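Importin-95 (Chaetomium thermophilum, PDB 4XRI) probably acts as a flexible HEAT-repeat nuclear import receptor that carries protein cargo into the nucleus and is thought to bind a small GTPase. Local coordinates at residues G496-S509 / F537-V549. The protein carries 2 engineered substitutions. Numbering follows the deposited sequence.
Sequences GAAQNPLTPHFNQS and FVQNAANDSLSAV. With SO4 (sulfate ion), chain B.
Ser545 CB lies over one face of the Phe506 ring, 4.0 Å from the centroid of the Phe506 ring and 22° off the normal, a CH-pi contact. A CG anti to the backbone N (chi1 -173°) carries this ring into the angle between helices 524-539 and 546-567. Ala548 CB meets the ring's edge at Phe506 CE1 (4.0 Å), and Phe506 CE2 lies 3.7 Å from Ala541 CB. Leu502 CD1 touches Phe537 CE2 at 3.6 Å; helix 477-490 borders both residues.

Farther out, one water takes the N-H of Ala542, donates to Thr503 OG1 and also bonds Ser545 OG; a second links Ser545 OG to Asn507 OD1. Thr503 OG1 receives the nearly straight bond from Asn500 N (2.8 Å, 176°), while Asn500 ND2 is hydrogen-bonded to Ala492 O. At the edge Asp544 N donates to Ala498 O (3.0 Å). Gln499 N donates to O4 of a sulfate ion (3.0 Å), which probably came from the crystallisation liquor.

Asn500 and Thr503 thus form a capping box before helix 503-516, which packs against the turn joining two successive helices, as in the stacked helical hairpins of a HEAT-repeat solenoid.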
ATOM      1  N   GLY A 496     -31.226   9.087  -8.957  1.00 69.55           N
ATOM      2  CA  GLY A 496     -32.404   9.848  -9.333  1.00 67.37           C
ATOM      3  C   GLY A 496     -33.559   9.696  -8.364  1.00 74.08           C
ATOM      4  O   GLY A 496     -34.587  10.358  -8.508  1.00 77.00           O
ATOM      5  N   ALA A 497     -33.393   8.827  -7.371  1.00 77.03           N
ATOM      6  CA  ALA A 497     -34.462   8.554  -6.416  1.00 75.08           C
ATOM      7  C   ALA A 497     -34.764   9.771  -5.554  1.00 70.13           C
ATOM      8  O   ALA A 497     -33.873  10.561  -5.237  1.00 64.76           O
ATOM      9  CB  ALA A 497     -34.104   7.367  -5.538  1.00 75.94           C
ATOM     10  N   ALA A 498     -36.028   9.916  -5.177  1.00 62.93           N
ATOM     11  CA  ALA A 498     -36.440  11.008  -4.311  1.00 63.01           C
ATOM     12  C   ALA A 498     -36.094  10.693  -2.862  1.00 67.12           C
ATOM     13  O   ALA A 498     -35.805  11.594  -2.076  1.00 66.32           O
ATOM     14  CB  ALA A 498     -37.928  11.276  -4.459  1.00 59.36           C
ATOM     15  N   GLN A 499     -36.121   9.410  -2.514  1.00 62.16           N
ATOM     16  CA  GLN A 499     -35.866   8.984  -1.140  1.00 62.40           C
ATOM     17  C   GLN A 499     -35.067   7.684  -1.054  1.00 61.02           C
ATOM     18  O   GLN A 499     -35.086   6.864  -1.970  1.00 61.64           O
ATOM     19  CB  GLN A 499     -37.187   8.819  -0.383  1.00 68.84           C
ATOM     20  CG  GLN A 499     -37.946  10.116  -0.163  1.00 74.86           C
ATOM     21  CD  GLN A 499     -39.210   9.928   0.650  1.00 89.76           C
ATOM     22  OE1 GLN A 499     -39.433  10.628   1.639  1.00 94.62           O
ATOM     23  NE2 GLN A 499     -40.047   8.983   0.237  1.00 94.57           N
ATOM     24  N   ASN A 500     -34.358   7.519   0.058  1.00 61.52           N
ATOM     25  CA  ASN A 500     -33.727   6.252   0.407  1.00 54.80           C
ATOM     26  C   ASN A 500     -34.043   5.974   1.881  1.00 48.10           C
ATOM     27  O   ASN A 500     -34.602   6.843   2.546  1.00 54.18           O
ATOM     28  CB  ASN A 500     -32.215   6.292   0.112  1.00 55.99           C
ATOM     29  CG  ASN A 500     -31.468   7.346   0.917  1.00 53.64           C
ATOM     30  OD1 ASN A 500     -31.727   7.558   2.103  1.00 50.94           O
ATOM     31  ND2 ASN A 500     -30.512   8.002   0.268  1.00 45.62           N
ATOM     32  N   PRO A 501     -33.716   4.770   2.393  1.00 53.66           N
ATOM     33  CA  PRO A 501     -34.095   4.479   3.785  1.00 49.99           C
ATOM     34  C   PRO A 501     -33.619   5.491   4.833  1.00 55.14           C
ATOM     35  O   PRO A 501     -34.286   5.654   5.855  1.00 49.93           O
ATOM     36  CB  PRO A 501     -33.441   3.118   4.039  1.00 51.93           C
ATOM     37  CG  PRO A 501     -33.415   2.472   2.711  1.00 53.47           C
ATOM     38  CD  PRO A 501     -33.159   3.577   1.725  1.00 53.35           C
ATOM     39  N   LEU A 502     -32.500   6.165   4.586  1.00 53.47           N
ATOM     40  CA  LEU A 502     -31.935   7.082   5.575  1.00 53.71           C
ATOM     41  C   LEU A 502     -32.540   8.481   5.518  1.00 55.80           C
ATOM     42  O   LEU A 502     -32.315   9.293   6.413  1.00 60.97           O
ATOM     43  CB  LEU A 502     -30.420   7.183   5.400  1.00 56.75           C
ATOM     44  CG  LEU A 502     -29.580   6.164   6.167  1.00 55.84           C
ATOM     45  CD1 LEU A 502     -28.102   6.500   6.044  1.00 51.04           C
ATOM     46  CD2 LEU A 502     -30.002   6.121   7.628  1.00 58.31           C
ATOM     47  N   THR A 503     -33.304   8.757   4.466  1.00 52.95           N
ATOM     48  CA  THR A 503     -33.873  10.085   4.242  1.00 48.56           C
ATOM     49  C   THR A 503     -34.710  10.617   5.417  1.00 52.54           C
ATOM     50  O   THR A 503     -34.553  11.775   5.808  1.00 53.26           O
ATOM     51  CB  THR A 503     -34.750  10.109   2.974  1.00 59.92           C
ATOM     52  OG1 THR A 503     -34.012   9.583   1.867  1.00 59.07           O
ATOM     53  CG2 THR A 503     -35.189  11.532   2.657  1.00 62.17           C
ATOM     54  N   PRO A 504     -35.609   9.786   5.987  1.00 55.74           N
ATOM     55  CA  PRO A 504     -36.333  10.335   7.139  1.00 58.92           C
ATOM     56  C   PRO A 504     -35.446  10.516   8.373  1.00 62.55           C
ATOM     57  O   PRO A 504     -35.890  11.105   9.359  1.00 68.78           O
ATOM     58  CB  PRO A 504     -37.422   9.287   7.400  1.00 62.31           C
ATOM     59  CG  PRO A 504     -36.868   8.025   6.852  1.00 63.23           C
ATOM     60  CD  PRO A 504     -36.095   8.437   5.639  1.00 63.01           C
ATOM     61  N   HIS A 505     -34.215  10.016   8.317  1.00 57.57           N
ATOM     62  CA  HIS A 505     -33.268  10.181   9.415  1.00 62.81           C
ATOM     63  C   HIS A 505     -32.184  11.202   9.087  1.00 57.25           C
ATOM     64  O   HIS A 505     -31.352  11.520   9.938  1.00 52.61           O
ATOM     65  CB  HIS A 505     -32.607   8.847   9.767  1.00 66.10           C
ATOM     66  CG  HIS A 505     -33.571   7.775  10.168  1.00 74.19           C
ATOM     67  ND1 HIS A 505     -33.853   6.693   9.363  1.00 75.96           N
ATOM     68  CD2 HIS A 505     -34.313   7.617  11.288  1.00 72.66           C
ATOM     69  CE1 HIS A 505     -34.729   5.914   9.971  1.00 79.20           C
ATOM     70  NE2 HIS A 505     -35.026   6.451  11.140  1.00 80.64           N
ATOM     71  N   PHE A 506     -32.200  11.710   7.857  1.00 60.82           N
ATOM     72  CA  PHE A 506     -31.116  12.548   7.348  1.00 53.30           C
ATOM     73  C   PHE A 506     -30.871  13.808   8.175  1.00 51.77           C
ATOM     74  O   PHE A 506     -29.753  14.040   8.642  1.00 48.73           O
ATOM     75  CB  PHE A 506     -31.390  12.944   5.896  1.00 55.06           C
ATOM     76  CG  PHE A 506     -30.241  13.656   5.242  1.00 51.67           C
ATOM     77  CD1 PHE A 506     -30.238  15.036   5.119  1.00 52.76           C
ATOM     78  CD2 PHE A 506     -29.155  12.944   4.761  1.00 48.88           C
ATOM     79  CE1 PHE A 506     -29.177  15.690   4.522  1.00 46.74           C
ATOM     80  CE2 PHE A 506     -28.094  13.591   4.160  1.00 45.03           C
ATOM     81  CZ  PHE A 506     -28.104  14.966   4.042  1.00 42.29           C
ATOM     82  N   ASN A 507     -31.912  14.616   8.349  1.00 43.32           N
ATOM     83  CA  ASN A 507     -31.789  15.885   9.064  1.00 52.67           C
ATOM     84  C   ASN A 507     -31.283  15.714  10.491  1.00 57.07           C
ATOM     85  O   ASN A 507     -30.443  16.485  10.954  1.00 57.13           O
ATOM     86  CB  ASN A 507     -33.130  16.620   9.074  1.00 51.04           C
ATOM     87  CG  ASN A 507     -33.507  17.153   7.707  1.00 60.72           C
ATOM     88  OD1 ASN A 507     -32.876  16.820   6.703  1.00 60.99           O
ATOM     89  ND2 ASN A 507     -34.541  17.982   7.660  1.00 63.89           N
ATOM     90  N   GLN A 508     -31.795  14.698  11.180  1.00 54.57           N
ATOM     91  CA  GLN A 508     -31.363  14.404  12.540  1.00 53.63           C
ATOM     92  C   GLN A 508     -29.895  13.987  12.562  1.00 46.40           C
ATOM     93  O   GLN A 508     -29.132  14.407  13.435  1.00 46.35           O
ATOM     94  CB  GLN A 508     -32.236  13.309  13.156  1.00 53.97           C
ATOM     95  CG  GLN A 508     -31.859  12.949  14.584  1.00 56.95           C
ATOM     96  CD  GLN A 508     -32.010  14.116  15.539  1.00 61.41           C
ATOM     97  OE1 GLN A 508     -33.123  14.509  15.885  1.00 73.50           O
ATOM     98  NE2 GLN A 508     -30.887  14.680  15.968  1.00 60.93           N
ATOM     99  N   SER A 509     -29.510  13.155  11.598  1.00 49.61           N
ATOM    100  CA  SER A 509     -28.134  12.690  11.477  1.00 49.65           C
ATOM    101  C   SER A 509     -27.174  13.853  11.247  1.00 47.86           C
ATOM    102  O   SER A 509     -26.130  13.940  11.890  1.00 41.99           O
ATOM    103  CB  SER A 509     -28.010  11.673  10.340  1.00 52.30           C
ATOM    104  OG  SER A 509     -28.732  10.488  10.633  1.00 50.55           O
ATOM    105  N   PHE A 537     -22.728  10.877   4.170  1.00 38.40           N
ATOM    106  CA  PHE A 537     -24.176  11.054   4.244  1.00 42.70           C
ATOM    107  C   PHE A 537     -24.664  11.973   3.128  1.00 47.05           C
ATOM    108  O   PHE A 537     -25.699  11.722   2.511  1.00 40.74           O
ATOM    109  CB  PHE A 537     -24.586  11.618   5.608  1.00 41.41           C
ATOM    110  CG  PHE A 537     -25.009  10.568   6.597  1.00 44.34           C
ATOM    111  CD1 PHE A 537     -24.068   9.800   7.262  1.00 44.04           C
ATOM    112  CD2 PHE A 537     -26.350  10.357   6.868  1.00 51.99           C
ATOM    113  CE1 PHE A 537     -24.458   8.837   8.174  1.00 50.92           C
ATOM    114  CE2 PHE A 537     -26.745   9.400   7.778  1.00 50.43           C
ATOM    115  CZ  PHE A 537     -25.798   8.637   8.431  1.00 51.43           C
ATOM    116  N   VAL A 538     -23.903  13.032   2.871  1.00 45.78           N
ATOM    117  CA  VAL A 538     -24.235  13.985   1.819  1.00 45.03           C
ATOM    118  C   VAL A 538     -24.126  13.351   0.441  1.00 45.00           C
ATOM    119  O   VAL A 538     -25.030  13.486  -0.386  1.00 47.98           O
ATOM    120  CB  VAL A 538     -23.321  15.227   1.872  1.00 41.62           C
ATOM    121  CG1 VAL A 538     -23.449  16.041   0.592  1.00 37.53           C
ATOM    122  CG2 VAL A 538     -23.657  16.074   3.083  1.00 37.54           C
ATOM    123  N   GLN A 539     -23.010  12.666   0.201  1.00 44.72           N
ATOM    124  CA  GLN A 539     -22.764  11.999  -1.075  1.00 45.91           C
ATOM    125  C   GLN A 539     -23.919  11.080  -1.472  1.00 53.55           C
ATOM    126  O   GLN A 539     -24.303  11.022  -2.640  1.00 46.20           O
ATOM    127  CB  GLN A 539     -21.463  11.188  -1.022  1.00 41.26           C
ATOM    128  CG  GLN A 539     -20.199  12.016  -0.870  1.00 49.80           C
ATOM    129  CD  GLN A 539     -18.956  11.154  -0.759  1.00 59.01           C
ATOM    130  OE1 GLN A 539     -18.988   9.958  -1.051  1.00 65.16           O
ATOM    131  NE2 GLN A 539     -17.853  11.755  -0.327  1.00 62.68           N
ATOM    132  N   ASN A 540     -24.470  10.377  -0.490  1.00 47.95           N
ATOM    133  CA  ASN A 540     -25.499   9.377  -0.736  1.00 48.55           C
ATOM    134  C   ASN A 540     -26.914   9.868  -0.440  1.00 53.14           C
ATOM    135  O   ASN A 540     -27.846   9.069  -0.327  1.00 59.87           O
ATOM    136  CB  ASN A 540     -25.217   8.129   0.099  1.00 40.38           C
ATOM    137  CG  ASN A 540     -23.898   7.474  -0.257  1.00 46.20           C
ATOM    138  OD1 ASN A 540     -23.826   6.668  -1.183  1.00 50.64           O
ATOM    139  ND2 ASN A 540     -22.845   7.819   0.477  1.00 41.81           N
ATOM    140  N   ALA A 541     -27.075  11.181  -0.314  1.00 50.60           N
ATOM    141  CA  ALA A 541     -28.370  11.757   0.021  1.00 48.88           C
ATOM    142  C   ALA A 541     -29.319  11.714  -1.172  1.00 51.20           C
ATOM    143  O   ALA A 541     -28.891  11.806  -2.322  1.00 50.32           O
ATOM    144  CB  ALA A 541     -28.200  13.186   0.511  1.00 46.44           C
ATOM    145  N   ALA A 542     -30.610  11.572  -0.892  1.00 50.05           N
ATOM    146  CA  ALA A 542     -31.620  11.565  -1.944  1.00 54.26           C
ATOM    147  C   ALA A 542     -32.168  12.972  -2.172  1.00 63.25           C
ATOM    148  O   ALA A 542     -31.892  13.889  -1.394  1.00 68.73           O
ATOM    149  CB  ALA A 542     -32.736  10.607  -1.598  1.00 51.90           C
ATOM    150  N   ASN A 543     -32.946  13.129  -3.238  1.00 60.92           N
ATOM    151  CA  ASN A 543     -33.398  14.444  -3.688  1.00 55.19           C
ATOM    152  C   ASN A 543     -34.279  15.192  -2.693  1.00 53.45           C
ATOM    153  O   ASN A 543     -34.279  16.422  -2.661  1.00 61.67           O
ATOM    154  CB  ASN A 543     -34.145  14.302  -5.010  1.00 57.15           C
ATOM    155  CG  ASN A 543     -33.255  13.811  -6.130  1.00 63.32           C
ATOM    156  OD1 ASN A 543     -32.057  14.099  -6.156  1.00 62.65           O
ATOM    157  ND2 ASN A 543     -33.831  13.060  -7.063  1.00 63.03           N
ATOM    158  N   ASP A 544     -35.021  14.454  -1.875  1.00 54.44           N
ATOM    159  CA  ASP A 544     -35.851  15.069  -0.845  1.00 58.74           C
ATOM    160  C   ASP A 544     -35.006  15.832   0.175  1.00 60.42           C
ATOM    161  O   ASP A 544     -35.515  16.692   0.897  1.00 61.74           O
ATOM    162  CB  ASP A 544     -36.696  14.011  -0.130  1.00 65.79           C
ATOM    163  CG  ASP A 544     -37.938  13.622  -0.914  1.00 75.42           C
ATOM    164  OD1 ASP A 544     -38.913  13.157  -0.286  1.00 69.48           O
ATOM    165  OD2 ASP A 544     -37.940  13.780  -2.154  1.00 76.76           O
ATOM    166  N   SER A 545     -33.717  15.512   0.225  1.00 56.66           N
ATOM    167  CA  SER A 545     -32.812  16.098   1.207  1.00 60.23           C
ATOM    168  C   SER A 545     -31.989  17.258   0.648  1.00 58.34           C
ATOM    169  O   SER A 545     -31.167  17.837   1.358  1.00 49.81           O
ATOM    170  CB  SER A 545     -31.863  15.028   1.755  1.00 53.68           C
ATOM    171  OG  SER A 545     -32.545  14.072   2.546  1.00 48.18           O
ATOM    172  N   LEU A 546     -32.208  17.596  -0.620  1.00 60.56           N
ATOM    173  CA  LEU A 546     -31.377  18.589  -1.300  1.00 56.23           C
ATOM    174  C   LEU A 546     -31.392  19.962  -0.627  1.00 48.00           C
ATOM    175  O   LEU A 546     -30.356  20.617  -0.523  1.00 49.15           O
ATOM    176  CB  LEU A 546     -31.809  18.732  -2.757  1.00 54.64           C
ATOM    177  CG  LEU A 546     -31.329  17.617  -3.683  1.00 50.86           C
ATOM    178  CD1 LEU A 546     -31.664  17.944  -5.127  1.00 52.14           C
ATOM    179  CD2 LEU A 546     -29.836  17.390  -3.516  1.00 58.15           C
ATOM    180  N   SER A 547     -32.564  20.390  -0.171  1.00 51.35           N
ATOM    181  CA  SER A 547     -32.687  21.667   0.519  1.00 50.27           C
ATOM    182  C   SER A 547     -31.908  21.653   1.831  1.00 47.95           C
ATOM    183  O   SER A 547     -31.335  22.665   2.239  1.00 55.99           O
ATOM    184  CB  SER A 547     -34.159  21.993   0.770  1.00 53.05           C
ATOM    185  OG  SER A 547     -34.857  20.856   1.248  1.00 64.20           O
ATOM    186  N   ALA A 548     -31.882  20.492   2.478  1.00 48.02           N
ATOM    187  CA  ALA A 548     -31.115  20.307   3.705  1.00 50.44           C
ATOM    188  C   ALA A 548     -29.617  20.400   3.418  1.00 51.05           C
ATOM    189  O   ALA A 548     -28.872  21.031   4.166  1.00 47.49           O
ATOM    190  CB  ALA A 548     -31.457  18.968   4.355  1.00 50.22           C
ATOM    191  N   VAL A 549     -29.187  19.765   2.329  1.00 49.19           N
ATOM    192  CA  VAL A 549     -27.800  19.838   1.871  1.00 52.15           C
ATOM    193  C   VAL A 549     -27.390  21.282   1.595  1.00 48.82           C
ATOM    194  O   VAL A 549     -26.282  21.706   1.935  1.00 43.82           O
ATOM    195  CB  VAL A 549     -27.587  19.000   0.589  1.00 49.50           C
ATOM    196  CG1 VAL A 549     -26.190  19.218   0.022  1.00 44.91           C
ATOM    197  CG2 VAL A 549     -27.828  17.531   0.872  1.00 40.76           C
TER
HETATM  198  S   SO4 B 901     -38.626   7.212  -5.340  0.92 93.40           S
HETATM  199  O1  SO4 B 901     -38.071   7.578  -6.640  0.92 87.88           O
HETATM  200  O2  SO4 B 901     -39.849   7.973  -5.103  0.92 95.15           O
HETATM  201  O3  SO4 B 901     -38.929   5.784  -5.322  0.92 94.48           O
HETATM  202  O4  SO4 B 901     -37.657   7.514  -4.290  0.92 92.98           O
HETATM  203  O   HOH W   1     -31.870  11.610   1.731  1.00 51.65           O
HETATM  204  O   HOH W   2     -33.843  15.426   4.473  1.00 57.29           O